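Local coordinates for ferric vibriobactin ABC transporter, periplasmic ferric vibriobactin-binding protein (Vibrio cholerae, PDB 3R5T) that binds the iron-loaded siderophore vibriobactin in the periplasm and probably hands it to an ABC transporter for import, at residues G163-V168 against V193-E198; A227-L232 against Q259-G264. One frame throughout, in Å; residues are numbered along the deposited sequence.

Contact 1 (G163-V168 against V193-E198); sequences GRANIV and VGVVLE
Glu-198 and Asn-166 lie side by side and point the same way. Asn-166 ND2 donates a hydrogen bond to Glu-198 OE1 at 2.9 Å. The oxygen lies close to the Asn-166 amide plane and is met nearly along its C-O axis. The two flat groups are turned 29° apart. Glu-198 reaches this place because CG stands anti to its backbone N (chi1 167°) and the chain stays extended. The carboxylate is gripped further by the backbone N atoms of Gln-226 and Ala-227, while Asn-166 OD1 turns to Thr-230.

Arg-164 runs across Glu-198 at about a right angle. Its guanidinium has Glu-198 CB over one face. Arg-164 NH1 is 4.4 Å from Glu-198 OE2, which lies well out of the guanidinium plane, so no N-H points at it; a water bridges the two. The aliphatic part of Arg-164 packs on Val-196, CG to CG1 at 3.8 Å.

Ala-165 CB touches Val-195 CG1 at 3.7 Å, and one conformer of Leu-197 packs on Ile-167. Two backbone hydrogen bonds join the chains: Ala-165 N to Val-196 O, and Glu-198 N to Ala-165 O. A single beta bridge, Ala-165 with Leu-197, thus ties the loop after helix 185-192 to the start of strand 165-169, which it crosses steeply, in the mixed-sheet lobe of this siderophore-binding protein.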
ATOM      1  N   GLY A 163       5.887 -12.556  21.127  1.00 26.82           N
ATOM      2  CA  GLY A 163       7.080 -12.019  20.498  1.00 24.88           C
ATOM      3  C   GLY A 163       6.784 -11.046  19.374  1.00 25.85           C
ATOM      4  O   GLY A 163       5.881 -10.223  19.484  1.00 28.08           O
ATOM      5  N   ARG A 164       7.548 -11.151  18.289  1.00 20.62           N
ATOM      6  CA  ARG A 164       7.478 -10.186  17.204  1.00 21.03           C
ATOM      7  C   ARG A 164       7.221 -10.870  15.873  1.00 18.43           C
ATOM      8  O   ARG A 164       7.272 -12.096  15.775  1.00 20.04           O
ATOM      9  CB  ARG A 164       8.789  -9.410  17.103  1.00 23.97           C
ATOM     10  CG  ARG A 164       9.239  -8.811  18.436  1.00 23.38           C
ATOM     11  CD  ARG A 164      10.465  -7.936  18.236  1.00 26.01           C
ATOM     12  NE  ARG A 164      11.644  -8.714  17.873  1.00 27.23           N
ATOM     13  CZ  ARG A 164      12.698  -8.199  17.248  1.00 29.28           C
ATOM     14  NH1 ARG A 164      13.733  -8.965  16.944  1.00 29.57           N
ATOM     15  NH2 ARG A 164      12.710  -6.911  16.927  1.00 29.39           N
ATOM     16  N   ALA A 165       6.933 -10.056  14.868  1.00 16.92           N
ATOM     17  CA  ALA A 165       6.727 -10.560  13.512  1.00 18.16           C
ATOM     18  C   ALA A 165       7.514  -9.746  12.511  1.00 19.09           C
ATOM     19  O   ALA A 165       7.713  -8.549  12.690  1.00 18.85           O
ATOM     20  CB  ALA A 165       5.245 -10.525  13.150  1.00 22.39           C
ATOM     21  N   ASN A 166       7.945 -10.396  11.431  1.00 17.08           N
ATOM     22  CA  ASN A 166       8.452  -9.660  10.276  1.00 17.55           C
ATOM     23  C   ASN A 166       7.490  -9.794   9.096  1.00 17.38           C
ATOM     24  O   ASN A 166       6.597 -10.634   9.110  1.00 19.06           O
ATOM     25  CB  ASN A 166       9.874 -10.102   9.874  1.00 16.67           C
ATOM     26  CG  ASN A 166      10.028 -11.591   9.814  1.00 16.40           C
ATOM     27  OD1 ASN A 166       9.234 -12.289   9.179  1.00 20.91           O
ATOM     28  ND2 ASN A 166      11.069 -12.104  10.482  1.00 18.10           N
ATOM     29  N   ILE A 167       7.659  -8.929   8.109  1.00 15.71           N
ATOM     30  CA  ILE A 167       6.844  -8.948   6.907  1.00 15.88           C
ATOM     31  C   ILE A 167       7.781  -9.039   5.727  1.00 15.83           C
ATOM     32  O   ILE A 167       8.657  -8.188   5.543  1.00 16.25           O
ATOM     33  CB  ILE A 167       5.984  -7.671   6.779  1.00 15.16           C
ATOM     34  CG1 ILE A 167       5.100  -7.512   8.020  1.00 16.25           C
ATOM     35  CG2 ILE A 167       5.139  -7.730   5.508  1.00 18.00           C
ATOM     36  CD1 ILE A 167       4.411  -6.141   8.096  1.00 16.73           C
ATOM     37  N   VAL A 168       7.606 -10.072   4.910  1.00 15.92           N
ATOM     38  CA  VAL A 168       8.578 -10.387   3.881  1.00 14.07           C
ATOM     39  C   VAL A 168       7.932 -10.442   2.501  1.00 14.98           C
ATOM     40  O   VAL A 168       6.830 -10.961   2.342  1.00 15.36           O
ATOM     41  CB  VAL A 168       9.217 -11.771   4.165  1.00 12.71           C
ATOM     42  CG1 VAL A 168      10.144 -12.207   3.028  1.00 16.91           C
ATOM     43  CG2 VAL A 168       9.953 -11.771   5.505  1.00 15.84           C
ATOM     44  N   VAL A 193      -2.900  -3.179  15.122  1.00 16.27           N
ATOM     45  CA  VAL A 193      -3.669  -4.212  15.801  1.00 19.51           C
ATOM     46  C   VAL A 193      -2.837  -5.019  16.798  1.00 20.52           C
ATOM     47  O   VAL A 193      -3.218  -6.128  17.173  1.00 22.26           O
ATOM     48  CB  VAL A 193      -4.387  -5.136  14.815  1.00 19.71           C
ATOM     49  CG1 VAL A 193      -5.427  -4.339  14.022  1.00 19.06           C
ATOM     50  CG2 VAL A 193      -3.386  -5.819  13.877  1.00 17.97           C
ATOM     51  N   GLY A 194      -1.698  -4.460  17.198  1.00 22.14           N
ATOM     52  CA  GLY A 194      -0.924  -5.000  18.306  1.00 22.23           C
ATOM     53  C   GLY A 194       0.279  -5.859  17.961  1.00 19.42           C
ATOM     54  O   GLY A 194       0.918  -6.411  18.859  1.00 21.96           O
ATOM     55  N   VAL A 195       0.583  -5.998  16.671  1.00 17.46           N
ATOM     56  CA  VAL A 195       1.774  -6.734  16.279  1.00 17.09           C
ATOM     57  C   VAL A 195       3.013  -5.907  16.585  1.00 18.24           C
ATOM     58  O   VAL A 195       3.019  -4.699  16.377  1.00 20.93           O
ATOM     59  CB  VAL A 195       1.768  -7.060  14.758  1.00 17.03           C
ATOM     60  CG1 VAL A 195       3.020  -7.837  14.388  1.00 17.10           C
ATOM     61  CG2 VAL A 195       0.513  -7.850  14.406  1.00 19.94           C
ATOM     62  N   VAL A 196       4.054  -6.567  17.081  1.00 19.68           N
ATOM     63  CA  VAL A 196       5.336  -5.916  17.318  1.00 19.98           C
ATOM     64  C   VAL A 196       6.264  -6.323  16.180  1.00 21.04           C
ATOM     65  O   VAL A 196       6.512  -7.522  15.962  1.00 18.25           O
ATOM     66  CB  VAL A 196       5.928  -6.317  18.678  1.00 20.23           C
ATOM     67  CG1 VAL A 196       7.269  -5.647  18.869  1.00 22.82           C
ATOM     68  CG2 VAL A 196       4.953  -5.971  19.821  1.00 21.91           C
ATOM     69  N   LEU A 197       6.792  -5.330  15.478  1.00 20.74           N
ATOM     70  CA  LEU A 197       7.509  -5.566  14.219  0.70 23.00           C
ATOM     71  C   LEU A 197       9.020  -5.643  14.369  1.00 23.29           C
ATOM     72  O   LEU A 197       9.620  -4.835  15.080  1.00 25.94           O
ATOM     73  CB  LEU A 197       7.166  -4.482  13.190  0.70 25.79           C
ATOM     74  CG  LEU A 197       5.840  -4.624  12.436  0.70 25.07           C
ATOM     75  CD1 LEU A 197       5.809  -5.926  11.649  0.70 24.91           C
ATOM     76  CD2 LEU A 197       4.666  -4.546  13.400  0.70 25.79           C
ATOM     77  N   GLU A 198       9.626  -6.623  13.698  1.00 19.27           N
ATOM     78  CA  GLU A 198      11.079  -6.671  13.562  1.00 21.34           C
ATOM     79  C   GLU A 198      11.483  -5.778  12.386  1.00 20.52           C
ATOM     80  O   GLU A 198      10.858  -5.814  11.313  1.00 23.82           O
ATOM     81  CB  GLU A 198      11.568  -8.099  13.329  1.00 24.00           C
ATOM     82  CG  GLU A 198      13.030  -8.188  12.877  1.00 25.65           C
ATOM     83  CD  GLU A 198      13.477  -9.627  12.632  1.00 26.63           C
ATOM     84  OE1 GLU A 198      12.609 -10.480  12.385  1.00 24.56           O
ATOM     85  OE2 GLU A 198      14.684  -9.904  12.723  1.00 27.65           O
TER
HETATM   86  O   HOH W   1       3.806  -9.408  17.813  1.00 24.59           O
HETATM   87  O   HOH W   2      15.823  -8.693  15.081  1.00 33.59           O
HETATM   88  O   HOH W   3       9.465  -6.591   8.903  1.00 17.55           O

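Contact 2 (A227-L232 against Q259-G264); sequences AETTFL and QVYGLG
Glu-228 meets Gln-259 through its carbonyl. Gln-259 NE2 gives a hydrogen bond to Glu-228 O at 2.9 Å. The bond is bent (140° at the hydrogen), and the donor sits well above the carbonyl plane. The Glu-228 chain bends at chi2 and carries its carboxylate off from Gln-259, toward Arg-164.

Thr-229 crosses Gln-259 at about a right angle. Its CG2, anti to the backbone N (chi1 -64° for OG1), lies at the edge of the Tyr-261 ring, 3.7 Å from CE2.

Thr-230 is held through its backbone. Its N bonds to Gln-259 O, and its O accepts from Tyr-261 N. Its side chain points to the face that also carries Val-260 and Leu-232. There its hydroxyl is hydrogen-bonded to Ser-254, besides its link to Asn-166.

The Phe-231 and Tyr-261 rings meet at a slant, with planes 40° apart and centroids 5.8 Å apart. The rings come nearest at Phe-231 CE1 and Tyr-261 CD2, 3.9 Å apart. Leu-263 CD1 adds to this patch, 4.0 Å from Phe-231 CD1. Helix 272-286 packs on this face, where Phe-286 meets the Tyr-261 ring edge-to-face.

Leu-232 points to the other face with Val-260, and its CD1 is 3.6 Å from Val-260 CG1. Helix 237-244 covers both. The backbone N of Leu-232 bonds to Tyr-261 O, and its O accepts from Leu-263 N at 2.9 Å.

Strands 229-233 and 260-264 are thus parallel neighbours in the mixed sheet. The chain passes between them through helices 237-244 and 253-256, as in a beta-alpha-beta crossover of an alpha/beta lobe.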
ATOM      1  N   ALA A 227      12.373 -12.825  14.169  1.00 21.92           N
ATOM      2  CA  ALA A 227      11.001 -12.847  14.663  1.00 25.77           C
ATOM      3  C   ALA A 227      10.396 -14.250  14.671  1.00 25.48           C
ATOM      4  O   ALA A 227      10.690 -15.102  13.817  1.00 23.36           O
ATOM      5  CB  ALA A 227      10.112 -11.871  13.890  1.00 21.92           C
ATOM      6  N   GLU A 228       9.529 -14.460  15.651  1.00 24.50           N
ATOM      7  CA  GLU A 228       8.864 -15.728  15.871  1.00 26.58           C
ATOM      8  C   GLU A 228       7.728 -15.965  14.886  1.00 24.81           C
ATOM      9  O   GLU A 228       7.219 -17.081  14.778  1.00 24.85           O
ATOM     10  CB  GLU A 228       8.313 -15.776  17.296  1.00 28.19           C
ATOM     11  CG  GLU A 228       9.385 -15.697  18.376  1.00 30.21           C
ATOM     12  CD  GLU A 228       9.606 -14.297  18.959  1.00 29.70           C
ATOM     13  OE1 GLU A 228       9.436 -13.268  18.257  1.00 27.23           O
ATOM     14  OE2 GLU A 228       9.972 -14.233  20.155  1.00 32.69           O
ATOM     15  N   THR A 229       7.333 -14.910  14.179  1.00 21.59           N
ATOM     16  CA  THR A 229       6.236 -14.976  13.224  1.00 22.45           C
ATOM     17  C   THR A 229       6.644 -14.253  11.947  1.00 19.31           C
ATOM     18  O   THR A 229       7.314 -13.225  12.001  1.00 17.92           O
ATOM     19  CB  THR A 229       4.951 -14.351  13.806  1.00 24.32           C
ATOM     20  OG1 THR A 229       4.522 -15.132  14.932  1.00 24.36           O
ATOM     21  CG2 THR A 229       3.835 -14.309  12.765  1.00 23.82           C
ATOM     22  N   THR A 230       6.271 -14.813  10.800  1.00 18.88           N
ATOM     23  CA  THR A 230       6.529 -14.180   9.514  1.00 20.86           C
ATOM     24  C   THR A 230       5.242 -14.067   8.715  1.00 19.01           C
ATOM     25  O   THR A 230       4.499 -15.037   8.590  1.00 20.72           O
ATOM     26  CB  THR A 230       7.543 -14.991   8.665  1.00 19.00           C
ATOM     27  OG1 THR A 230       8.839 -14.931   9.270  1.00 21.34           O
ATOM     28  CG2 THR A 230       7.619 -14.435   7.217  1.00 15.03           C
ATOM     29  N   PHE A 231       4.979 -12.873   8.185  1.00 16.23           N
ATOM     30  CA  PHE A 231       3.868 -12.665   7.282  1.00 17.44           C
ATOM     31  C   PHE A 231       4.425 -12.419   5.884  1.00 17.26           C
ATOM     32  O   PHE A 231       5.341 -11.600   5.708  1.00 17.55           O
ATOM     33  CB  PHE A 231       3.037 -11.461   7.730  1.00 18.53           C
ATOM     34  CG  PHE A 231       2.291 -11.679   9.021  1.00 20.39           C
ATOM     35  CD1 PHE A 231       1.102 -12.384   9.019  1.00 21.93           C
ATOM     36  CD2 PHE A 231       2.777 -11.178  10.229  1.00 17.08           C
ATOM     37  CE1 PHE A 231       0.409 -12.604  10.198  1.00 21.65           C
ATOM     38  CE2 PHE A 231       2.081 -11.380  11.410  1.00 20.65           C
ATOM     39  CZ  PHE A 231       0.898 -12.096  11.397  1.00 22.63           C
ATOM     40  N   LEU A 232       3.857 -13.091   4.886  1.00 20.01           N
ATOM     41  CA  LEU A 232       4.319 -12.948   3.504  1.00 17.69           C
ATOM     42  C   LEU A 232       3.352 -12.115   2.664  1.00 16.98           C
ATOM     43  O   LEU A 232       2.169 -12.448   2.531  1.00 17.49           O
ATOM     44  CB  LEU A 232       4.507 -14.341   2.887  1.00 18.62           C
ATOM     45  CG  LEU A 232       5.684 -15.083   3.544  1.00 19.42           C
ATOM     46  CD1 LEU A 232       5.522 -16.579   3.434  1.00 23.35           C
ATOM     47  CD2 LEU A 232       7.017 -14.645   2.937  1.00 21.09           C
ATOM     48  N   GLN A 259       5.003 -20.582  12.351  1.00 27.13           N
ATOM     49  CA  GLN A 259       4.202 -19.375  12.391  1.00 24.12           C
ATOM     50  C   GLN A 259       4.546 -18.513  11.191  1.00 22.17           C
ATOM     51  O   GLN A 259       4.983 -17.365  11.316  1.00 19.55           O
ATOM     52  CB  GLN A 259       4.387 -18.645  13.727  1.00 25.08           C
ATOM     53  CG  GLN A 259       3.656 -19.370  14.870  1.00 23.58           C
ATOM     54  CD  GLN A 259       4.048 -18.926  16.274  1.00 28.47           C
ATOM     55  OE1 GLN A 259       3.521 -19.451  17.254  1.00 31.61           O
ATOM     56  NE2 GLN A 259       4.980 -17.990  16.382  1.00 30.59           N
ATOM     57  N   VAL A 260       4.356 -19.102  10.009  1.00 24.77           N
ATOM     58  CA  VAL A 260       4.528 -18.412   8.744  1.00 24.37           C
ATOM     59  C   VAL A 260       3.168 -18.345   8.072  1.00 24.03           C
ATOM     60  O   VAL A 260       2.556 -19.380   7.800  1.00 22.11           O
ATOM     61  CB  VAL A 260       5.477 -19.175   7.804  1.00 24.64           C
ATOM     62  CG1 VAL A 260       5.580 -18.452   6.470  1.00 24.09           C
ATOM     63  CG2 VAL A 260       6.844 -19.326   8.432  1.00 22.68           C
ATOM     64  N   TYR A 261       2.710 -17.128   7.801  1.00 18.73           N
ATOM     65  CA  TYR A 261       1.359 -16.903   7.312  1.00 18.57           C
ATOM     66  C   TYR A 261       1.368 -16.021   6.073  1.00 19.15           C
ATOM     67  O   TYR A 261       2.224 -15.145   5.922  1.00 21.29           O
ATOM     68  CB  TYR A 261       0.512 -16.238   8.410  1.00 20.78           C
ATOM     69  CG  TYR A 261       0.595 -16.946   9.749  1.00 24.32           C
ATOM     70  CD1 TYR A 261       0.000 -18.190   9.937  1.00 28.85           C
ATOM     71  CD2 TYR A 261       1.288 -16.380  10.815  1.00 23.80           C
ATOM     72  CE1 TYR A 261       0.084 -18.844  11.152  1.00 29.32           C
ATOM     73  CE2 TYR A 261       1.375 -17.024  12.027  1.00 28.38           C
ATOM     74  CZ  TYR A 261       0.770 -18.251  12.195  1.00 29.71           C
ATOM     75  OH  TYR A 261       0.859 -18.893  13.411  1.00 31.65           O
ATOM     76  N   GLY A 262       0.428 -16.263   5.170  1.00 17.25           N
ATOM     77  CA  GLY A 262       0.222 -15.320   4.089  1.00 16.03           C
ATOM     78  C   GLY A 262      -0.564 -14.122   4.573  1.00 16.56           C
ATOM     79  O   GLY A 262      -1.544 -14.248   5.303  1.00 18.56           O
ATOM     80  N   LEU A 263      -0.129 -12.945   4.152  1.00 18.22           N
ATOM     81  CA  LEU A 263      -0.844 -11.731   4.508  1.00 19.24           C
ATOM     82  C   LEU A 263      -2.088 -11.592   3.628  1.00 21.16           C
ATOM     83  O   LEU A 263      -3.016 -10.854   3.950  1.00 23.05           O
ATOM     84  CB  LEU A 263       0.089 -10.537   4.363  1.00 19.86           C
ATOM     85  CG  LEU A 263      -0.210  -9.246   5.115  1.00 20.39           C
ATOM     86  CD1 LEU A 263      -0.312  -9.481   6.631  1.00 20.48           C
ATOM     87  CD2 LEU A 263       0.891  -8.243   4.780  1.00 19.33           C
ATOM     88  N   GLY A 264      -2.096 -12.306   2.507  1.00 19.26           N
ATOM     89  CA  GLY A 264      -3.282 -12.412   1.678  1.00 18.70           C
ATOM     90  C   GLY A 264      -2.987 -12.140   0.218  1.00 16.90           C
ATOM     91  O   GLY A 264      -2.028 -11.438  -0.105  1.00 15.11           O
TER

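Both contacts reach the same mixed sheet, where strands 165-169 and 229-233 are neighbours. Contact 2 is buried and joins two regular parallel strands, with helices packed on both faces. Contact 1 is only partly buried and adds an irregular loop at the start of one strand. Its chemistry is mixed accordingly: a buried amide-carboxylate pair, an exposed arginine and bridging waters. Contact 2 relies mainly on backbone bonds and on apolar and aromatic packing, with one side-chain bond from Gln-259 at its start. The two meet directly. Asn-166 OD1 lies 2.7 Å from Thr-230 OG1, and Arg-164 N lies 2.8 Å from Glu-228 OE1, both probable hydrogen bonds.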